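Local coordinates for protein cytosol aminopeptidase (Staphylococcus aureus subsp. aureus, PDB 3KZW) that probably removes amino acids such as leucine from the N-termini of peptides, as a metal-dependent leucine aminopeptidase, at residues Arg204-Met209 against Ala220-Asn225; Asn312-Ile317 against Gly331-Ala336. All coordinates share one frame; numbering follows the deposited sequence.

Contact 1: Arg204-Met209 against Ala220-Asn225; sequences RDFSNM and AEDIVN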
ATOM      1  N   ARG A 204      15.814 -17.897 -27.263  1.00  2.63           N
ATOM      2  CA  ARG A 204      14.774 -18.389 -26.361  1.00  2.63           C
ATOM      3  C   ARG A 204      15.315 -19.385 -25.343  1.00  2.64           C
ATOM      4  O   ARG A 204      14.928 -19.347 -24.175  1.00  2.71           O
ATOM      5  CB  ARG A 204      13.646 -19.046 -27.155  1.00  2.64           C
ATOM      6  CG  ARG A 204      12.665 -18.088 -27.788  1.00  2.57           C
ATOM      7  CD  ARG A 204      11.736 -18.844 -28.709  1.00  2.60           C
ATOM      8  NE  ARG A 204      10.522 -18.095 -29.008  1.00  2.65           N
ATOM      9  CZ  ARG A 204       9.585 -18.490 -29.863  1.00  2.63           C
ATOM     10  NH1 ARG A 204       9.712 -19.631 -30.526  1.00  2.53           N
ATOM     11  NH2 ARG A 204       8.517 -17.734 -30.063  1.00  2.75           N
ATOM     12  N   ASP A 205      16.200 -20.274 -25.793  1.00  2.64           N
ATOM     13  CA  ASP A 205      16.814 -21.280 -24.926  1.00  2.65           C
ATOM     14  C   ASP A 205      17.613 -20.648 -23.789  1.00  2.65           C
ATOM     15  O   ASP A 205      17.503 -21.072 -22.637  1.00  2.68           O
ATOM     16  CB  ASP A 205      17.694 -22.237 -25.735  1.00  2.64           C
ATOM     17  CG  ASP A 205      16.897 -23.348 -26.408  1.00  2.72           C
ATOM     18  OD1 ASP A 205      15.696 -23.520 -26.097  1.00  2.66           O
ATOM     19  OD2 ASP A 205      17.482 -24.063 -27.251  1.00  2.79           O
ATOM     20  N   PHE A 206      18.406 -19.629 -24.114  1.00  2.64           N
ATOM     21  CA  PHE A 206      19.160 -18.891 -23.107  1.00  2.65           C
ATOM     22  C   PHE A 206      18.234 -18.178 -22.127  1.00  2.64           C
ATOM     23  O   PHE A 206      18.499 -18.149 -20.930  1.00  2.66           O
ATOM     24  CB  PHE A 206      20.110 -17.880 -23.758  1.00  2.66           C
ATOM     25  CG  PHE A 206      21.353 -18.495 -24.340  1.00  2.71           C
ATOM     26  CD1 PHE A 206      22.217 -19.244 -23.545  1.00  2.73           C
ATOM     27  CD2 PHE A 206      21.674 -18.304 -25.682  1.00  2.74           C
ATOM     28  CE1 PHE A 206      23.373 -19.810 -24.083  1.00  2.77           C
ATOM     29  CE2 PHE A 206      22.827 -18.863 -26.230  1.00  2.73           C
ATOM     30  CZ  PHE A 206      23.679 -19.619 -25.426  1.00  2.74           C
ATOM     31  N   SER A 207      17.148 -17.613 -22.647  1.00  2.64           N
ATOM     32  CA  SER A 207      16.197 -16.865 -21.834  1.00  2.63           C
ATOM     33  C   SER A 207      15.397 -17.765 -20.891  1.00  2.63           C
ATOM     34  O   SER A 207      15.176 -17.415 -19.734  1.00  2.66           O
ATOM     35  CB  SER A 207      15.254 -16.059 -22.726  1.00  2.62           C
ATOM     36  OG  SER A 207      15.975 -15.167 -23.558  1.00  2.67           O
ATOM     37  N   ASN A 208      14.979 -18.924 -21.391  1.00  2.62           N
ATOM     38  CA  ASN A 208      14.193 -19.875 -20.608  1.00  2.62           C
ATOM     39  C   ASN A 208      14.996 -20.597 -19.530  1.00  2.61           C
ATOM     40  O   ASN A 208      14.426 -21.145 -18.588  1.00  2.61           O
ATOM     41  CB  ASN A 208      13.512 -20.897 -21.524  1.00  2.59           C
ATOM     42  CG  ASN A 208      12.157 -20.431 -22.017  1.00  2.61           C
ATOM     43  OD1 ASN A 208      11.347 -19.907 -21.247  1.00  2.60           O
ATOM     44  ND2 ASN A 208      11.895 -20.634 -23.304  1.00  2.59           N
ATOM     45  N   MET A 209      16.318 -20.592 -19.679  1.00  2.63           N
ATOM     46  CA  MET A 209      17.227 -21.252 -18.750  1.00  2.62           C
ATOM     47  C   MET A 209      17.055 -20.709 -17.331  1.00  2.64           C
ATOM     48  O   MET A 209      16.997 -19.491 -17.146  1.00  2.66           O
ATOM     49  CB  MET A 209      18.668 -21.042 -19.208  1.00  2.64           C
ATOM     50  CG  MET A 209      19.586 -22.205 -18.905  1.00  2.80           C
ATOM     51  SD  MET A 209      19.428 -23.515 -20.130  1.00  3.32           S
ATOM     52  CE  MET A 209      20.428 -22.821 -21.466  1.00  2.84           C
ATOM     53  N   ALA A 220      28.590 -17.103 -20.546  1.00  2.64           N
ATOM     54  CA  ALA A 220      29.789 -16.833 -21.341  1.00  2.62           C
ATOM     55  C   ALA A 220      30.372 -18.119 -21.930  1.00  2.64           C
ATOM     56  O   ALA A 220      30.687 -18.171 -23.118  1.00  2.69           O
ATOM     57  CB  ALA A 220      30.832 -16.106 -20.506  1.00  2.58           C
ATOM     58  N   GLU A 221      30.491 -19.150 -21.093  1.00  2.62           N
ATOM     59  CA  GLU A 221      31.022 -20.448 -21.504  1.00  2.63           C
ATOM     60  C   GLU A 221      30.189 -21.097 -22.608  1.00  2.67           C
ATOM     61  O   GLU A 221      30.739 -21.712 -23.525  1.00  2.70           O
ATOM     62  CB  GLU A 221      31.128 -21.392 -20.302  1.00  2.62           C
ATOM     63  CG  GLU A 221      32.256 -21.047 -19.337  1.00  2.70           C
ATOM     64  CD  GLU A 221      32.183 -21.816 -18.022  1.00  2.85           C
ATOM     65  OE1 GLU A 221      31.242 -22.621 -17.830  1.00  2.81           O
ATOM     66  OE2 GLU A 221      33.081 -21.606 -17.176  1.00  2.86           O
ATOM     67  N   ASP A 222      28.867 -20.954 -22.515  1.00  2.65           N
ATOM     68  CA  ASP A 222      27.953 -21.508 -23.515  1.00  2.69           C
ATOM     69  C   ASP A 222      28.100 -20.818 -24.869  1.00  2.69           C
ATOM     70  O   ASP A 222      28.005 -21.469 -25.911  1.00  2.74           O
ATOM     71  CB  ASP A 222      26.499 -21.428 -23.035  1.00  2.67           C
ATOM     72  CG  ASP A 222      26.145 -22.512 -22.021  1.00  2.87           C
ATOM     73  OD1 ASP A 222      27.050 -23.253 -21.562  1.00  2.90           O
ATOM     74  OD2 ASP A 222      24.946 -22.619 -21.678  1.00  2.98           O
ATOM     75  N   ILE A 223      28.331 -19.507 -24.844  1.00  2.64           N
ATOM     76  CA  ILE A 223      28.536 -18.724 -26.064  1.00  2.63           C
ATOM     77  C   ILE A 223      29.851 -19.122 -26.751  1.00  2.66           C
ATOM     78  O   ILE A 223      29.892 -19.278 -27.975  1.00  2.63           O
ATOM     79  CB  ILE A 223      28.473 -17.196 -25.785  1.00  2.62           C
ATOM     80  CG1 ILE A 223      27.064 -16.796 -25.345  1.00  2.64           C
ATOM     81  CG2 ILE A 223      28.863 -16.390 -27.021  1.00  2.65           C
ATOM     82  CD1 ILE A 223      26.992 -15.475 -24.590  1.00  2.64           C
ATOM     83  N   VAL A 224      30.907 -19.301 -25.956  1.00  2.64           N
ATOM     84  CA  VAL A 224      32.201 -19.772 -26.457  1.00  2.62           C
ATOM     85  C   VAL A 224      32.052 -21.123 -27.159  1.00  2.65           C
ATOM     86  O   VAL A 224      32.485 -21.284 -28.302  1.00  2.70           O
ATOM     87  CB  VAL A 224      33.260 -19.874 -25.325  1.00  2.61           C
ATOM     88  CG1 VAL A 224      34.524 -20.577 -25.808  1.00  2.57           C
ATOM     89  CG2 VAL A 224      33.603 -18.504 -24.788  1.00  2.58           C
ATOM     90  N   ASN A 225      31.425 -22.078 -26.475  1.00  2.67           N
ATOM     91  CA  ASN A 225      31.243 -23.431 -27.003  1.00  2.68           C
ATOM     92  C   ASN A 225      30.362 -23.487 -28.249  1.00  2.67           C
ATOM     93  O   ASN A 225      30.590 -24.313 -29.135  1.00  2.72           O
ATOM     94  CB  ASN A 225      30.696 -24.369 -25.922  1.00  2.67           C
ATOM     95  CG  ASN A 225      31.713 -24.661 -24.825  1.00  2.81           C
ATOM     96  OD1 ASN A 225      32.925 -24.644 -25.058  1.00  2.89           O
ATOM     97  ND2 ASN A 225      31.218 -24.942 -23.622  1.00  2.84           N
TER
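Phe-206, near the end of helix 188-208 in the catalytic domain, reaches across to Asp-222 and Ile-223 on helix 216-226. The helix backbones stay well apart: the CA atoms of Phe-206 and Asp-222 are 9.2 Å from each other. The phenyl ring bridges the gap. CB of Phe-206 points toward the second helix, and with CG anti to the carbonyl carbon (chi1 -77°) the ring extends to Asp-222. CE1 of Phe-206 lies 3.7 Å from CB of Asp-222. This methylene meets the rim of the ring nearly in its plane. The ring and the acid point opposite ways as they pass, with the ring and carboxylate planes 38° apart. The closest approach is made by CB; OD2 of Asp-222 stands 4.0 Å from CE1 of Phe-206.

These are consecutive helices of the alpha/beta catalytic domain, and the contact is helix-helix packing. Phe-206 also makes an edge-to-face pair with Phe-219, one turn before Ile-223, and rests on Ala-311 of helix 308-322. CG1 of Ile-223 approaches CZ of Phe-206 obliquely at 4.4 Å, while the isoleucine also touches Val-234 of strand 233-237. Asp-222 is partly exposed, while Phe-206 and Ile-223 are buried.

Contact 2: Asn312-Ile317 against Gly331-Ala336; sequences NVVGII and GVLACA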
ATOM      1  N   ASN A 312      19.153 -12.110 -27.402  1.00  2.64           N
ATOM      2  CA  ASN A 312      18.713 -11.706 -28.735  1.00  2.69           C
ATOM      3  C   ASN A 312      19.847 -11.177 -29.625  1.00  2.69           C
ATOM      4  O   ASN A 312      19.800 -11.332 -30.847  1.00  2.67           O
ATOM      5  CB  ASN A 312      17.553 -10.705 -28.643  1.00  2.69           C
ATOM      6  CG  ASN A 312      16.273 -11.336 -28.097  1.00  2.65           C
ATOM      7  OD1 ASN A 312      16.252 -12.510 -27.721  1.00  2.65           O
ATOM      8  ND2 ASN A 312      15.202 -10.554 -28.055  1.00  2.62           N
ATOM      9  N   VAL A 313      20.860 -10.565 -29.009  1.00  2.67           N
ATOM     10  CA  VAL A 313      22.069 -10.151 -29.728  1.00  2.65           C
ATOM     11  C   VAL A 313      22.808 -11.380 -30.256  1.00  2.66           C
ATOM     12  O   VAL A 313      23.226 -11.408 -31.412  1.00  2.73           O
ATOM     13  CB  VAL A 313      23.001  -9.269 -28.848  1.00  2.66           C
ATOM     14  CG1 VAL A 313      24.377  -9.102 -29.487  1.00  2.53           C
ATOM     15  CG2 VAL A 313      22.371  -7.903 -28.603  1.00  2.70           C
ATOM     16  N   VAL A 314      22.949 -12.396 -29.404  1.00  2.67           N
ATOM     17  CA  VAL A 314      23.550 -13.674 -29.791  1.00  2.65           C
ATOM     18  C   VAL A 314      22.778 -14.291 -30.960  1.00  2.66           C
ATOM     19  O   VAL A 314      23.379 -14.797 -31.906  1.00  2.72           O
ATOM     20  CB  VAL A 314      23.626 -14.667 -28.593  1.00  2.64           C
ATOM     21  CG1 VAL A 314      24.126 -16.036 -29.041  1.00  2.61           C
ATOM     22  CG2 VAL A 314      24.525 -14.120 -27.499  1.00  2.59           C
ATOM     23  N   GLY A 315      21.449 -14.223 -30.894  1.00  2.63           N
ATOM     24  CA  GLY A 315      20.582 -14.722 -31.959  1.00  2.60           C
ATOM     25  C   GLY A 315      20.785 -14.006 -33.281  1.00  2.63           C
ATOM     26  O   GLY A 315      20.861 -14.646 -34.333  1.00  2.62           O
ATOM     27  N   ILE A 316      20.881 -12.678 -33.222  1.00  2.67           N
ATOM     28  CA  ILE A 316      21.106 -11.844 -34.409  1.00  2.65           C
ATOM     29  C   ILE A 316      22.433 -12.189 -35.090  1.00  2.66           C
ATOM     30  O   ILE A 316      22.487 -12.349 -36.313  1.00  2.69           O
ATOM     31  CB  ILE A 316      21.031 -10.327 -34.075  1.00  2.63           C
ATOM     32  CG1 ILE A 316      19.601  -9.933 -33.691  1.00  2.67           C
ATOM     33  CG2 ILE A 316      21.488  -9.485 -35.256  1.00  2.58           C
ATOM     34  CD1 ILE A 316      19.494  -8.628 -32.912  1.00  2.66           C
ATOM     35  N   ILE A 317      23.493 -12.316 -34.293  1.00  2.63           N
ATOM     36  CA  ILE A 317      24.817 -12.670 -34.809  1.00  2.64           C
ATOM     37  C   ILE A 317      24.826 -14.102 -35.364  1.00  2.68           C
ATOM     38  O   ILE A 317      25.446 -14.369 -36.398  1.00  2.69           O
ATOM     39  CB  ILE A 317      25.920 -12.454 -33.740  1.00  2.60           C
ATOM     40  CG1 ILE A 317      26.023 -10.965 -33.389  1.00  2.59           C
ATOM     41  CG2 ILE A 317      27.271 -12.977 -34.226  1.00  2.60           C
ATOM     42  CD1 ILE A 317      26.766 -10.660 -32.099  1.00  2.62           C
ATOM     43  N   GLY A 331      29.689  -7.591 -31.153  1.00  2.66           N
ATOM     44  CA  GLY A 331      28.671  -7.745 -30.123  1.00  2.61           C
ATOM     45  C   GLY A 331      29.287  -7.652 -28.746  1.00  2.67           C
ATOM     46  O   GLY A 331      30.274  -8.331 -28.460  1.00  2.74           O
ATOM     47  N   VAL A 332      28.714  -6.802 -27.898  1.00  2.67           N
ATOM     48  CA  VAL A 332      29.192  -6.635 -26.526  1.00  2.65           C
ATOM     49  C   VAL A 332      28.075  -6.979 -25.549  1.00  2.67           C
ATOM     50  O   VAL A 332      26.990  -6.394 -25.601  1.00  2.65           O
ATOM     51  CB  VAL A 332      29.714  -5.198 -26.256  1.00  2.66           C
ATOM     52  CG1 VAL A 332      30.292  -5.087 -24.846  1.00  2.59           C
ATOM     53  CG2 VAL A 332      30.759  -4.794 -27.294  1.00  2.59           C
ATOM     54  N   LEU A 333      28.348  -7.936 -24.666  1.00  2.73           N
ATOM     55  CA  LEU A 333      27.376  -8.375 -23.672  1.00  2.67           C
ATOM     56  C   LEU A 333      27.883  -8.103 -22.264  1.00  2.68           C
ATOM     57  O   LEU A 333      28.953  -8.576 -21.876  1.00  2.69           O
ATOM     58  CB  LEU A 333      27.054  -9.864 -23.846  1.00  2.62           C
ATOM     59  CG  LEU A 333      26.761 -10.386 -25.256  1.00  2.62           C
ATOM     60  CD1 LEU A 333      26.584 -11.889 -25.220  1.00  2.64           C
ATOM     61  CD2 LEU A 333      25.539  -9.718 -25.873  1.00  2.63           C
ATOM     62  N   ALA A 334      27.112  -7.321 -21.511  1.00  2.71           N
ATOM     63  CA  ALA A 334      27.416  -7.046 -20.112  1.00  2.67           C
ATOM     64  C   ALA A 334      26.600  -7.983 -19.237  1.00  2.69           C
ATOM     65  O   ALA A 334      25.393  -7.794 -19.075  1.00  2.77           O
ATOM     66  CB  ALA A 334      27.117  -5.596 -19.776  1.00  2.65           C
ATOM     67  N   CYS A 335      27.265  -8.995 -18.684  1.00  2.68           N
ATOM     68  CA  CYS A 335      26.593 -10.038 -17.909  1.00  2.68           C
ATOM     69  C   CYS A 335      26.880  -9.916 -16.422  1.00  2.66           C
ATOM     70  O   CYS A 335      28.034  -9.804 -16.023  1.00  2.70           O
ATOM     71  CB  CYS A 335      27.013 -11.421 -18.405  1.00  2.68           C
ATOM     72  SG  CYS A 335      26.848 -11.641 -20.187  1.00  3.16           S
ATOM     73  N   ALA A 336      25.820  -9.938 -15.615  1.00  2.63           N
ATOM     74  CA  ALA A 336      25.918  -9.828 -14.159  1.00  2.59           C
ATOM     75  C   ALA A 336      24.661 -10.378 -13.499  1.00  2.66           C
ATOM     76  O   ALA A 336      23.646 -10.594 -14.163  1.00  2.70           O
ATOM     77  CB  ALA A 336      26.140  -8.379 -13.741  1.00  2.57           C
TER
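Val-313 is the first residue of helix segment 312-317 to touch strand segment 331-336. Its CB points toward the strand, and its side chain lies alongside that of Leu-333, running the opposite way. CG1 of Val-313 is 3.8 Å from CD2 of Leu-333. CB of Val-313 is 3.9 Å from CD2 of Leu-333. One leucine branch therefore rests along the flank of the valine.

Val-314 takes the other branch. CG2 of Val-314 is 3.8 Å from CD1 of Leu-333, and the two side chains cross at about a right angle. With CG1 anti to the backbone N (chi1 174°), CG2 is the methyl of Val-314 that meets the leucine. Leu-333 thus spreads its two methyls over two successive helix residues. Ile-223 of helix 216-226 packs against both Val-314 and Leu-333.

Ile-317 turns back to the strand. Its chain is extended at chi2 (163°), which carries CD1 of Ile-317 to 4.0 Å from CA of Gly-331. Here the isoleucine meets backbone, because the glycine has no side chain to place between them.

The contact is wholly apolar, and all five touching residues are buried. Val-332 points away from the helix and packs on helix 368-380, on the other face of the sheet. The axes of the two segments run nearly antiparallel, at 161°, and approach to 9.3 Å. Strand 328-338 pairs in parallel with strand 278-285, which precedes the helix in the chain. Strand, helix and strand form a beta-alpha-beta crossover, a building unit of the alpha/beta fold of this catalytic domain.

Overall arrangement
Both contacts lie in the catalytic domain, with centres about 10 Å apart, but they join different elements. Contact 1 pairs two helices through an aromatic ring and is buried except toward its acidic partner, which is partly exposed. Contact 2 packs a third helix on a central strand, entirely through aliphatic groups and one glycine backbone. The two merge into one apolar layer. CD1 of Ile-223 is 3.7 Å from CD1 of Leu-333 and 4.0 Å from CG2 of Val-314. Phe-206 also approaches Val-314, with CE2 of Phe-206 and CG1 of Val-314 4.2 Å apart. Helices 188-208, 216-226 and 308-322 thus pack together beside the sheet.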